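Local coordinates for mitochondrial RNA-binding protein 1 (Trypanosoma brucei, PDB 2GIA) that binds guide RNA as a complex with its partner MRP2, and probably helps guide RNA and mRNA to anneal during mitochondrial RNA editing, at residues 35-40 and 67-72; 41-46 and 61-66; 76-81 and 138-143; 104-109 and 130-135. One frame throughout, in Å; residues are numbered along the deposited sequence.

Contact 1: residues 35-40 and 67-72; sequences KLLLIS and VRLRHV
Lys35 lays its aliphatic chain over one face of the His71 imidazole, with Lys35 CG 3.8 Å from the ring centroid and only 7° off the ring normal, a CH-pi contact. With CG anti to the carbonyl carbon (chi1 -61°) and the chain extended beyond it, CB, CG and CD all run across the same face. A long lysine suits this place: its methylenes serve the ring while its NZ reaches a water that also meets His71 ND1 in the ring plane. The other ring nitrogen, NE2, bonds Ser146 OG, so the imidazole is held from both nitrogens.

Farther along, the two chains pair as antiparallel strands. Ile39 and Val67 form the hydrogen-bonded pair, Ile39 N to Val67 O at 2.9 Å and Val67 N to Ile39 O at 2.9 Å, and Leu69 N to Leu37 O at 3.0 Å extends the series. Beyond this, a water takes over, accepting from Leu37 N and donating to Lys35 O and Arg70 O where direct backbone bonding ends ahead of the helix.

The two faces differ. Leu38 and Arg68 lie side by side, Leu38 CD2 sitting 3.4 Å from Arg68 NH1 over one guanidinium face, an apolar floor for an exposed charged group. On the other face branched chains mesh inward: Ile39 CB lies 3.7 Å from Val67 CG2, and Leu37 CD2 4.0 Å from Leu69 CD1, with Leu37 also touching Leu77 and Leu139. Arg70 occupies the N-cap position of helix 71-81. This is the turn from strand 65-68 into that helix, at the edge of the four-stranded antiparallel sheet of the Whirly fold.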
loop_
_atom_site.group_PDB
_atom_site.type_symbol
_atom_site.label_atom_id
_atom_site.label_comp_id
_atom_site.label_asym_id
_atom_site.label_seq_id
_atom_site.Cartn_x
_atom_site.Cartn_y
_atom_site.Cartn_z
ATOM N N LYS B 35 -10.652 13.263 1.233
ATOM C CA LYS B 35 -10.048 13.492 -0.064
ATOM C C LYS B 35 -9.229 14.776 -0.109
ATOM O O LYS B 35 -8.480 14.990 -1.065
ATOM C CB LYS B 35 -11.167 13.635 -1.119
ATOM C CG LYS B 35 -12.062 12.399 -1.271
ATOM C CD LYS B 35 -13.212 12.720 -2.258
ATOM C CE LYS B 35 -14.028 11.467 -2.691
ATOM N NZ LYS B 35 -15.062 11.891 -3.752
ATOM N N LEU B 36 -9.375 15.614 0.918
ATOM C CA LEU B 36 -8.766 16.946 0.891
ATOM C C LEU B 36 -7.543 17.225 1.755
ATOM O O LEU B 36 -7.602 17.181 2.985
ATOM C CB LEU B 36 -9.860 17.963 1.203
ATOM C CG LEU B 36 -11.198 17.773 0.428
ATOM C CD1 LEU B 36 -12.148 18.964 0.809
ATOM C CD2 LEU B 36 -10.955 17.752 -1.113
ATOM N N LEU B 37 -6.424 17.470 1.072
ATOM C CA LEU B 37 -5.144 17.771 1.720
ATOM C C LEU B 37 -5.217 19.199 2.320
ATOM O O LEU B 37 -5.729 20.117 1.678
ATOM C CB LEU B 37 -4.097 17.731 0.639
ATOM C CG LEU B 37 -2.731 17.099 0.712
ATOM C CD1 LEU B 37 -2.651 15.875 1.661
ATOM C CD2 LEU B 37 -2.372 16.766 -0.781
ATOM N N LEU B 38 -4.727 19.374 3.532
ATOM C CA LEU B 38 -4.705 20.691 4.188
ATOM C C LEU B 38 -3.252 20.963 4.547
ATOM O O LEU B 38 -2.673 20.295 5.402
ATOM C CB LEU B 38 -5.577 20.674 5.474
ATOM C CG LEU B 38 -6.984 20.090 5.190
ATOM C CD1 LEU B 38 -7.770 19.802 6.477
ATOM C CD2 LEU B 38 -7.741 21.072 4.309
ATOM N N ILE B 39 -2.676 21.995 3.952
ATOM C CA ILE B 39 -1.278 22.299 4.206
ATOM C C ILE B 39 -1.248 23.626 4.950
ATOM O O ILE B 39 -1.824 24.596 4.476
ATOM C CB ILE B 39 -0.525 22.400 2.869
ATOM C CG1 ILE B 39 -0.606 21.029 2.160
ATOM C CG2 ILE B 39 0.955 22.717 3.146
ATOM C CD1 ILE B 39 0.069 20.996 0.756
ATOM N N SER B 40 -0.585 23.634 6.103
ATOM C CA SER B 40 -0.520 24.803 6.982
ATOM C C SER B 40 0.879 25.131 7.418
ATOM O O SER B 40 1.780 24.276 7.418
ATOM C CB SER B 40 -1.370 24.528 8.262
ATOM O OG SER B 40 -2.700 24.302 7.891
ATOM N N VAL B 67 -3.831 26.303 3.362
ATOM C CA VAL B 67 -4.403 26.069 2.046
ATOM C C VAL B 67 -5.072 24.697 1.971
ATOM O O VAL B 67 -4.653 23.743 2.638
ATOM C CB VAL B 67 -3.339 26.182 0.901
ATOM C CG1 VAL B 67 -2.736 27.639 0.876
ATOM C CG2 VAL B 67 -2.203 25.192 1.095
ATOM N N ARG B 68 -6.091 24.611 1.125
ATOM C CA ARG B 68 -6.845 23.359 0.981
ATOM C C ARG B 68 -6.764 22.940 -0.478
ATOM O O ARG B 68 -7.038 23.748 -1.355
ATOM C CB ARG B 68 -8.299 23.641 1.417
ATOM C CG ARG B 68 -9.213 22.448 1.408
ATOM C CD ARG B 68 -10.666 22.941 1.548
ATOM N NE ARG B 68 -11.445 22.071 2.412
ATOM C CZ ARG B 68 -11.404 22.080 3.743
ATOM N NH1 ARG B 68 -10.617 22.930 4.397
ATOM N NH2 ARG B 68 -12.147 21.212 4.426
ATOM N N LEU B 69 -6.362 21.687 -0.754
ATOM C CA LEU B 69 -6.255 21.212 -2.134
ATOM C C LEU B 69 -7.466 20.318 -2.489
ATOM O O LEU B 69 -8.257 19.951 -1.628
ATOM C CB LEU B 69 -4.927 20.431 -2.316
ATOM C CG LEU B 69 -3.618 21.089 -1.828
ATOM C CD1 LEU B 69 -2.363 20.380 -2.442
ATOM C CD2 LEU B 69 -3.616 22.538 -2.159
ATOM N N ARG B 70 -7.596 19.970 -3.756
ATOM C CA ARG B 70 -8.707 19.127 -4.216
ATOM C C ARG B 70 -8.287 17.659 -4.281
ATOM O O ARG B 70 -7.108 17.343 -4.275
ATOM C CB ARG B 70 -9.145 19.548 -5.621
ATOM C CG ARG B 70 -9.681 20.970 -5.808
ATOM C CD ARG B 70 -9.764 21.251 -7.339
ATOM N NE ARG B 70 -8.430 21.140 -7.961
ATOM C CZ ARG B 70 -8.201 21.088 -9.271
ATOM N NH1 ARG B 70 -9.227 21.131 -10.121
ATOM N NH2 ARG B 70 -6.948 21.002 -9.731
ATOM N N HIS B 71 -9.249 16.749 -4.349
ATOM C CA HIS B 71 -8.897 15.348 -4.451
ATOM C C HIS B 71 -7.939 15.103 -5.618
ATOM O O HIS B 71 -6.975 14.343 -5.500
ATOM C CB HIS B 71 -10.147 14.486 -4.669
ATOM C CG HIS B 71 -9.918 13.018 -4.419
ATOM N ND1 HIS B 71 -10.820 12.052 -4.820
ATOM C CD2 HIS B 71 -8.919 12.357 -3.774
ATOM C CE1 HIS B 71 -10.388 10.862 -4.435
ATOM N NE2 HIS B 71 -9.238 11.014 -3.800
ATOM N N VAL B 72 -8.185 15.739 -6.757
ATOM C CA VAL B 72 -7.315 15.497 -7.896
ATOM C C VAL B 72 -5.893 16.041 -7.715
ATOM O O VAL B 72 -4.921 15.488 -8.255
ATOM C CB VAL B 72 -7.997 16.018 -9.228
ATOM C CG1 VAL B 72 -7.881 17.525 -9.351
ATOM C CG2 VAL B 72 -7.396 15.291 -10.417
HETATM O O HOH W 1 -13.082 12.458 -6.236
HETATM O O HOH W 2 -6.386 16.729 -1.716
#

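Contact 2: residues 41-46 and 61-66; sequences QYPQLG and ADRRIS
Tyr42 packs tightly against two residues of the returning chain. At the ring edge, Tyr42 CD1 lies 3.2 Å from Ala61 CA, and the small methyl of Ala61 allows so close an approach, Ala61 CB being 3.5 Å from Tyr42 CE1. Over one face comes Arg64, whose CB lies 4.2 Å from the ring centroid, displaced toward the rim. The CG of Arg64 stands between its backbone N and carbonyl carbon (chi1 71°), and the extended chain then runs beside the ring in the same direction, leaving the guanidinium plane only 23° from that of the ring. Arg64 NH1 is fixed by a 2.9 Å bond to Ala61 O, which lies in the guanidinium plane, tying the arginine back to its own loop.

Next to this, Gln41 and Ile65 form an antiparallel hydrogen-bonded pair, Ile65 N to Gln41 O at 2.9 Å. The Gln41 amide bonds Trp123 and Thr28, so this buried polar group is satisfied inside the protein.

Pro43 is still close to the backbone, its CD 3.3 Å from Arg63 O. The looser, solvent-facing part is the Arg63 side chain, which crosses the proline at about a right angle, with Pro43 CG 4.0 Å from Arg63 CB. Pro43 has no N-H to offer; Arg63 O accepts from Arg114. The arrangement is the end of an antiparallel strand pair nearest its long connecting loop, at the edge of the first sheet.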
loop_
_atom_site.group_PDB
_atom_site.type_symbol
_atom_site.label_atom_id
_atom_site.label_comp_id
_atom_site.label_asym_id
_atom_site.label_seq_id
_atom_site.Cartn_x
_atom_site.Cartn_y
_atom_site.Cartn_z
ATOM N N GLN B 41 1.112 26.404 7.740
ATOM C CA GLN B 41 2.405 26.736 8.256
ATOM C C GLN B 41 2.266 27.896 9.240
ATOM O O GLN B 41 1.520 28.831 8.964
ATOM C CB GLN B 41 3.366 27.167 7.167
ATOM C CG GLN B 41 4.796 27.246 7.727
ATOM C CD GLN B 41 5.796 27.701 6.666
ATOM O OE1 GLN B 41 5.865 28.879 6.310
ATOM N NE2 GLN B 41 6.576 26.754 6.156
ATOM N N TYR B 42 2.996 27.812 10.350
ATOM C CA TYR B 42 2.969 28.857 11.386
ATOM C C TYR B 42 4.351 29.456 11.554
ATOM O O TYR B 42 5.312 28.728 11.683
ATOM C CB TYR B 42 2.573 28.246 12.721
ATOM C CG TYR B 42 1.265 27.492 12.697
ATOM C CD1 TYR B 42 0.178 27.963 13.407
ATOM C CD2 TYR B 42 1.116 26.286 11.984
ATOM C CE1 TYR B 42 -1.030 27.286 13.437
ATOM C CE2 TYR B 42 -0.120 25.589 12.007
ATOM C CZ TYR B 42 -1.183 26.119 12.757
ATOM O OH TYR B 42 -2.393 25.490 12.892
ATOM N N PRO B 43 4.474 30.797 11.551
ATOM C CA PRO B 43 5.783 31.450 11.723
ATOM C C PRO B 43 6.217 31.237 13.171
ATOM O O PRO B 43 5.367 31.187 14.076
ATOM C CB PRO B 43 5.480 32.934 11.489
ATOM C CG PRO B 43 4.177 32.967 10.780
ATOM C CD PRO B 43 3.403 31.777 11.297
ATOM N N GLN B 44 7.511 31.099 13.408
ATOM C CA GLN B 44 7.992 30.950 14.777
ATOM C C GLN B 44 7.639 32.267 15.502
ATOM O O GLN B 44 7.644 33.327 14.875
ATOM C CB GLN B 44 9.512 30.765 14.790
ATOM C CG GLN B 44 10.144 30.757 16.151
ATOM C CD GLN B 44 11.621 30.328 16.070
ATOM O OE1 GLN B 44 12.010 29.602 15.156
ATOM N NE2 GLN B 44 12.433 30.769 17.023
ATOM N N LEU B 45 7.340 32.170 16.802
ATOM C CA LEU B 45 7.001 33.340 17.636
ATOM C C LEU B 45 8.108 33.473 18.689
ATOM O O LEU B 45 8.233 32.653 19.591
ATOM C CB LEU B 45 5.657 33.116 18.324
ATOM C CG LEU B 45 5.063 34.317 19.096
ATOM C CD1 LEU B 45 4.866 35.504 18.148
ATOM C CD2 LEU B 45 3.756 33.891 19.754
ATOM N N GLY B 46 8.955 34.482 18.524
ATOM C CA GLY B 46 10.027 34.682 19.477
ATOM C C GLY B 46 11.130 33.643 19.477
ATOM O O GLY B 46 11.090 32.648 18.738
ATOM N N ALA B 61 -0.068 30.876 15.596
ATOM C CA ALA B 61 -1.283 30.449 14.882
ATOM C C ALA B 61 -2.041 31.630 14.312
ATOM O O ALA B 61 -2.767 31.474 13.327
ATOM C CB ALA B 61 -2.196 29.657 15.803
ATOM N N ASP B 62 -1.876 32.830 14.886
ATOM C CA ASP B 62 -2.623 33.943 14.344
ATOM C C ASP B 62 -2.029 34.562 13.100
ATOM O O ASP B 62 -2.610 35.486 12.543
ATOM C CB ASP B 62 -2.846 35.008 15.412
ATOM C CG ASP B 62 -3.564 34.456 16.602
ATOM O OD1 ASP B 62 -4.662 33.882 16.433
ATOM O OD2 ASP B 62 -3.014 34.571 17.707
ATOM N N ARG B 63 -0.871 34.064 12.657
ATOM C CA ARG B 63 -0.270 34.552 11.431
ATOM C C ARG B 63 -0.017 33.339 10.498
ATOM O O ARG B 63 0.919 33.329 9.717
ATOM C CB ARG B 63 1.033 35.302 11.737
ATOM C CG ARG B 63 0.754 36.769 12.224
ATOM C CD ARG B 63 2.032 37.620 12.370
ATOM N NE ARG B 63 3.159 37.155 11.556
ATOM C CZ ARG B 63 3.353 37.440 10.269
ATOM N NH1 ARG B 63 2.497 38.212 9.599
ATOM N NH2 ARG B 63 4.408 36.929 9.648
ATOM N N ARG B 64 -0.892 32.343 10.557
ATOM C CA ARG B 64 -0.669 31.140 9.755
ATOM C C ARG B 64 -1.086 31.235 8.297
ATOM O O ARG B 64 -1.856 32.112 7.894
ATOM C CB ARG B 64 -1.397 29.942 10.399
ATOM C CG ARG B 64 -2.914 30.016 10.273
ATOM C CD ARG B 64 -3.565 28.909 11.097
ATOM N NE ARG B 64 -5.012 28.898 10.951
ATOM C CZ ARG B 64 -5.842 29.716 11.589
ATOM N NH1 ARG B 64 -5.378 30.635 12.435
ATOM N NH2 ARG B 64 -7.142 29.609 11.398
ATOM N N ILE B 65 -0.538 30.314 7.502
ATOM C CA ILE B 65 -0.913 30.148 6.124
ATOM C C ILE B 65 -1.705 28.823 6.183
ATOM O O ILE B 65 -1.306 27.885 6.882
ATOM C CB ILE B 65 0.331 29.974 5.223
ATOM C CG1 ILE B 65 0.958 31.344 4.996
ATOM C CG2 ILE B 65 -0.044 29.301 3.889
ATOM C CD1 ILE B 65 2.410 31.260 4.608
ATOM N N SER B 66 -2.820 28.735 5.460
ATOM C CA SER B 66 -3.593 27.509 5.463
ATOM C C SER B 66 -4.273 27.311 4.113
ATOM O O SER B 66 -5.173 28.072 3.733
ATOM C CB SER B 66 -4.638 27.527 6.599
ATOM O OG SER B 66 -5.152 26.226 6.763
#

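Contact 3: residues 76-81 and 138-143; sequences YLVGVC and FLESAL
Apolar contacts dominate, and Leu139 is their hub. With CG anti to its carbonyl carbon (chi1 -64°), its two methyls both turn to the facing helix: Leu139 CD1 lies 3.8 Å from Cys81 SG and 4.0 Å from Leu77 CB, while Leu139 CD2 meets the end of Leu77. Val78 and Leu139 run past one another head to tail, Val78 CG2 standing 3.9 Å from Leu139 CB. Val78 CG2 also reaches Leu143 CD2 at 4.0 Å, one turn farther on. The compact, branched valine can thus wedge between two leucines, and the slender sulfur of Cys81 fills the next position without a bulky branch.

Polar atoms play a small part. Val78 CG2 rests 3.7 Å from Leu139 O, a carbonyl engaged in its own helix by Leu143 N. Glu140, at the margin, offers only its aliphatic CG to Val78.

The helix axes approach to 9.5 Å, with their directions 138° apart. Leu74 and Leu37 also pack against Leu139, while Leu174 of an MRP2 chain packs on Val78 and Phe190 of another MRP2 chain on Ala142. Helices 71-81 and 130-145 pack in this way beside the two sheets of the Whirly fold.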
loop_
_atom_site.group_PDB
_atom_site.type_symbol
_atom_site.label_atom_id
_atom_site.label_comp_id
_atom_site.label_asym_id
_atom_site.label_seq_id
_atom_site.Cartn_x
_atom_site.Cartn_y
_atom_site.Cartn_z
ATOM N N TYR B 76 -2.288 14.333 -8.269
ATOM C CA TYR B 76 -1.203 14.959 -9.018
ATOM C C TYR B 76 0.063 15.002 -8.203
ATOM O O TYR B 76 1.135 14.784 -8.749
ATOM C CB TYR B 76 -1.569 16.404 -9.458
ATOM C CG TYR B 76 -2.134 16.439 -10.867
ATOM C CD1 TYR B 76 -1.326 16.120 -11.943
ATOM C CD2 TYR B 76 -3.467 16.732 -11.102
ATOM C CE1 TYR B 76 -1.827 16.085 -13.234
ATOM C CE2 TYR B 76 -3.990 16.692 -12.410
ATOM C CZ TYR B 76 -3.145 16.369 -13.458
ATOM O OH TYR B 76 -3.608 16.344 -14.747
ATOM N N LEU B 77 -0.045 15.269 -6.894
ATOM C CA LEU B 77 1.168 15.323 -6.082
ATOM C C LEU B 77 1.819 13.945 -6.037
ATOM O O LEU B 77 3.044 13.829 -6.060
ATOM C CB LEU B 77 0.849 15.792 -4.643
ATOM C CG LEU B 77 0.229 17.189 -4.453
ATOM C CD1 LEU B 77 0.512 17.698 -3.026
ATOM C CD2 LEU B 77 0.705 18.185 -5.513
ATOM N N VAL B 78 1.008 12.882 -5.962
ATOM C CA VAL B 78 1.608 11.548 -5.954
ATOM C C VAL B 78 2.280 11.326 -7.330
ATOM O O VAL B 78 3.391 10.784 -7.405
ATOM C CB VAL B 78 0.533 10.469 -5.671
ATOM C CG1 VAL B 78 1.137 9.060 -5.868
ATOM C CG2 VAL B 78 0.092 10.631 -4.201
ATOM N N GLY B 79 1.619 11.766 -8.399
ATOM C CA GLY B 79 2.206 11.651 -9.723
ATOM C C GLY B 79 3.564 12.364 -9.831
ATOM O O GLY B 79 4.469 11.909 -10.564
ATOM N N VAL B 80 3.724 13.493 -9.140
ATOM C CA VAL B 80 5.015 14.207 -9.150
ATOM C C VAL B 80 6.031 13.362 -8.382
ATOM O O VAL B 80 7.187 13.236 -8.787
ATOM C CB VAL B 80 4.896 15.633 -8.462
ATOM C CG1 VAL B 80 6.315 16.200 -8.122
ATOM C CG2 VAL B 80 4.182 16.593 -9.384
ATOM N N CYS B 81 5.605 12.773 -7.268
ATOM C CA CYS B 81 6.523 11.921 -6.491
ATOM C C CYS B 81 7.024 10.737 -7.322
ATOM O O CYS B 81 8.205 10.310 -7.218
ATOM C CB CYS B 81 5.795 11.341 -5.263
ATOM S SG CYS B 81 5.515 12.628 -3.984
ATOM N N PHE B 138 3.236 9.948 3.248
ATOM C CA PHE B 138 1.975 10.555 3.654
ATOM C C PHE B 138 1.041 10.708 2.462
ATOM O O PHE B 138 -0.140 10.422 2.552
ATOM C CB PHE B 138 2.221 11.957 4.298
ATOM C CG PHE B 138 0.979 12.572 4.890
ATOM C CD1 PHE B 138 0.106 13.338 4.102
ATOM C CD2 PHE B 138 0.629 12.289 6.213
ATOM C CE1 PHE B 138 -1.137 13.827 4.624
ATOM C CE2 PHE B 138 -0.601 12.765 6.757
ATOM C CZ PHE B 138 -1.491 13.543 5.954
ATOM N N LEU B 139 1.562 11.213 1.351
ATOM C CA LEU B 139 0.716 11.402 0.184
ATOM C C LEU B 139 0.206 10.045 -0.361
ATOM O O LEU B 139 -0.952 9.947 -0.754
ATOM C CB LEU B 139 1.488 12.148 -0.908
ATOM C CG LEU B 139 1.911 13.608 -0.538
ATOM C CD1 LEU B 139 2.881 14.146 -1.629
ATOM C CD2 LEU B 139 0.657 14.525 -0.439
ATOM N N GLU B 140 1.059 9.015 -0.396
ATOM C CA GLU B 140 0.593 7.723 -0.940
ATOM C C GLU B 140 -0.456 7.139 0.006
ATOM O O GLU B 140 -1.468 6.563 -0.410
ATOM C CB GLU B 140 1.777 6.738 -1.126
ATOM C CG GLU B 140 2.776 7.291 -2.133
ATOM C CD GLU B 140 3.742 6.250 -2.676
ATOM O OE1 GLU B 140 4.733 6.638 -3.352
ATOM O OE2 GLU B 140 3.506 5.048 -2.425
ATOM N N SER B 141 -0.216 7.294 1.288
ATOM C CA SER B 141 -1.191 6.805 2.264
ATOM C C SER B 141 -2.510 7.554 2.114
ATOM O O SER B 141 -3.602 6.952 2.109
ATOM C CB SER B 141 -0.688 6.994 3.711
ATOM O OG SER B 141 0.348 6.074 4.038
ATOM N N ALA B 142 -2.425 8.872 2.009
ATOM C CA ALA B 142 -3.651 9.671 1.939
ATOM C C ALA B 142 -4.451 9.346 0.702
ATOM O O ALA B 142 -5.691 9.233 0.765
ATOM C CB ALA B 142 -3.312 11.196 1.977
ATOM N N LEU B 143 -3.766 9.191 -0.431
ATOM C CA LEU B 143 -4.510 8.889 -1.649
ATOM C C LEU B 143 -5.164 7.491 -1.495
ATOM O O LEU B 143 -6.347 7.288 -1.824
ATOM C CB LEU B 143 -3.572 8.892 -2.875
ATOM C CG LEU B 143 -4.238 8.502 -4.218
ATOM C CD1 LEU B 143 -5.388 9.457 -4.579
ATOM C CD2 LEU B 143 -3.218 8.587 -5.310
#

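Contact 4: residues 104-109 and 130-135; sequences QGYHLH and HFAVTL
Tyr106 turns CG anti to its carbonyl carbon (chi1 -63°), and Leu135 turns CG anti to its backbone N (chi1 177°); together these choices bring a leucine methyl to the base of the tyrosine ring. Leu135 CD2 lies 4.0 Å from Tyr106 CB and equally near Tyr106 CD2, as the two side chains pass at a slant. On the neighbouring turn of the helix, Ala132 CB stands 4.0 Å from Tyr106 CD2.

Ala132 CB comes within 3.7 Å of Gly105 CA. A glycine suits this spot: having no side chain, Gly105 lets the alanine methyl rest directly on its backbone, and the two small residues bring strand and helix together, their axes 7.5 Å apart and their directions 73° from parallel.

The side-chain contacts are apolar, and the polar tip of Tyr106 is served elsewhere, by Glu136 of the same helix as Ala132. The tyrosine ring also meets Phe99 with nearly parallel planes, while Leu135 touches Phe13, Phe99 and Phe127. Arg112 of an MRP2 chain packs on Ala132. Here helix 130-145 packs on strand 105-109 of the second antiparallel sheet of the Whirly fold.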
loop_
_atom_site.group_PDB
_atom_site.type_symbol
_atom_site.label_atom_id
_atom_site.label_comp_id
_atom_site.label_asym_id
_atom_site.label_seq_id
_atom_site.Cartn_x
_atom_site.Cartn_y
_atom_site.Cartn_z
ATOM N N GLN B 104 17.029 17.276 -4.012
ATOM C CA GLN B 104 17.034 16.946 -2.578
ATOM C C GLN B 104 15.681 16.504 -1.987
ATOM O O GLN B 104 15.629 15.918 -0.885
ATOM C CB GLN B 104 17.538 18.137 -1.775
ATOM C CG GLN B 104 18.956 18.577 -2.127
ATOM C CD GLN B 104 19.980 17.520 -1.778
ATOM O OE1 GLN B 104 20.003 17.013 -0.650
ATOM N NE2 GLN B 104 20.839 17.178 -2.742
ATOM N N GLY B 105 14.592 16.771 -2.710
ATOM C CA GLY B 105 13.285 16.421 -2.188
ATOM C C GLY B 105 12.150 17.027 -2.976
ATOM O O GLY B 105 12.046 16.774 -4.196
ATOM N N TYR B 106 11.306 17.820 -2.310
ATOM C CA TYR B 106 10.162 18.445 -2.987
ATOM C C TYR B 106 10.065 19.909 -2.603
ATOM O O TYR B 106 10.485 20.294 -1.509
ATOM C CB TYR B 106 8.850 17.707 -2.629
ATOM C CG TYR B 106 8.879 16.266 -3.118
ATOM C CD1 TYR B 106 8.494 15.939 -4.431
ATOM C CD2 TYR B 106 9.319 15.255 -2.293
ATOM C CE1 TYR B 106 8.563 14.608 -4.906
ATOM C CE2 TYR B 106 9.395 13.899 -2.763
ATOM C CZ TYR B 106 9.017 13.600 -4.059
ATOM O OH TYR B 106 9.062 12.296 -4.499
ATOM N N HIS B 107 9.490 20.712 -3.497
ATOM C CA HIS B 107 9.402 22.152 -3.252
ATOM C C HIS B 107 7.977 22.562 -3.585
ATOM O O HIS B 107 7.492 22.300 -4.689
ATOM C CB HIS B 107 10.404 22.845 -4.198
ATOM C CG HIS B 107 10.530 24.326 -3.999
ATOM N ND1 HIS B 107 11.186 25.138 -4.899
ATOM C CD2 HIS B 107 10.121 25.129 -2.988
ATOM C CE1 HIS B 107 11.179 26.389 -4.449
ATOM N NE2 HIS B 107 10.540 26.407 -3.292
ATOM N N LEU B 108 7.302 23.206 -2.632
ATOM C CA LEU B 108 5.908 23.670 -2.847
ATOM C C LEU B 108 6.073 25.205 -2.718
ATOM O O LEU B 108 6.633 25.683 -1.740
ATOM C CB LEU B 108 4.975 23.134 -1.741
ATOM C CG LEU B 108 3.548 23.718 -1.740
ATOM C CD1 LEU B 108 2.779 23.271 -2.996
ATOM C CD2 LEU B 108 2.824 23.289 -0.446
ATOM N N HIS B 109 5.614 25.970 -3.708
ATOM C CA HIS B 109 5.873 27.414 -3.665
ATOM C C HIS B 109 4.942 28.222 -4.555
ATOM O O HIS B 109 4.416 27.708 -5.549
ATOM C CB HIS B 109 7.345 27.668 -4.052
ATOM C CG HIS B 109 7.704 27.177 -5.436
ATOM N ND1 HIS B 109 7.584 27.970 -6.558
ATOM C CD2 HIS B 109 8.104 25.963 -5.881
ATOM C CE1 HIS B 109 7.893 27.263 -7.637
ATOM N NE2 HIS B 109 8.211 26.038 -7.257
ATOM N N HIS B 130 15.069 13.102 4.686
ATOM C CA HIS B 130 14.078 12.224 5.331
ATOM C C HIS B 130 12.678 12.845 5.350
ATOM O O HIS B 130 11.689 12.113 5.437
ATOM C CB HIS B 130 14.527 11.818 6.758
ATOM C CG HIS B 130 14.661 12.977 7.689
ATOM N ND1 HIS B 130 13.659 13.365 8.548
ATOM C CD2 HIS B 130 15.682 13.845 7.886
ATOM C CE1 HIS B 130 14.053 14.420 9.238
ATOM N NE2 HIS B 130 15.279 14.733 8.853
ATOM N N PHE B 131 12.571 14.184 5.262
ATOM C CA PHE B 131 11.236 14.790 5.219
ATOM C C PHE B 131 10.616 14.562 3.824
ATOM O O PHE B 131 9.413 14.599 3.680
ATOM C CB PHE B 131 11.289 16.321 5.472
ATOM C CG PHE B 131 11.700 16.680 6.872
ATOM C CD1 PHE B 131 10.914 16.337 7.947
ATOM C CD2 PHE B 131 12.907 17.336 7.098
ATOM C CE1 PHE B 131 11.330 16.651 9.274
ATOM C CE2 PHE B 131 13.320 17.649 8.407
ATOM C CZ PHE B 131 12.518 17.299 9.480
ATOM N N ALA B 132 11.444 14.395 2.793
ATOM C CA ALA B 132 10.894 14.086 1.455
ATOM C C ALA B 132 10.289 12.669 1.539
ATOM O O ALA B 132 9.241 12.392 0.960
ATOM C CB ALA B 132 12.015 14.091 0.383
ATOM N N VAL B 133 10.956 11.763 2.264
ATOM C CA VAL B 133 10.403 10.396 2.428
ATOM C C VAL B 133 9.083 10.454 3.237
ATOM O O VAL B 133 8.082 9.814 2.901
ATOM C CB VAL B 133 11.408 9.510 3.164
ATOM C CG1 VAL B 133 10.775 8.104 3.476
ATOM C CG2 VAL B 133 12.672 9.392 2.280
ATOM N N THR B 134 9.090 11.254 4.295
ATOM C CA THR B 134 7.896 11.441 5.133
ATOM C C THR B 134 6.707 11.939 4.251
ATOM O O THR B 134 5.587 11.408 4.307
ATOM C CB THR B 134 8.217 12.486 6.239
ATOM O OG1 THR B 134 9.224 11.941 7.113
ATOM C CG2 THR B 134 6.970 12.827 7.033
ATOM N N LEU B 135 6.982 12.920 3.411
ATOM C CA LEU B 135 5.956 13.492 2.528
ATOM C C LEU B 135 5.457 12.463 1.510
ATOM O O LEU B 135 4.258 12.326 1.306
ATOM C CB LEU B 135 6.515 14.727 1.786
ATOM C CG LEU B 135 5.498 15.319 0.794
ATOM C CD1 LEU B 135 4.318 15.940 1.568
ATOM C CD2 LEU B 135 6.164 16.385 -0.022
#

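Contacts 1 and 2 share strands 36-43 and 65-68 of the first sheet, with centres 18 Å apart; contact 2 is nested inside the loop that contact 1 closes. Contacts 3 and 4 follow along the chain and share helix 130-145, contact 4 being nested within contact 3, with 12 Å between their centres. Helix 71-81 joins contact 1 to contact 3, whose centres are 11 Å apart, through Leu37, Leu77 and Leu139. Contact 1 also touches contact 4 where Ile39 meets Leu108, one sheet against the other. Contact 2 touches contact 1 but not contacts 3 and 4; its centre is 25 Å from that of contact 3. The two sheets and their helices thus form one core, with MRP2 chains against the helices.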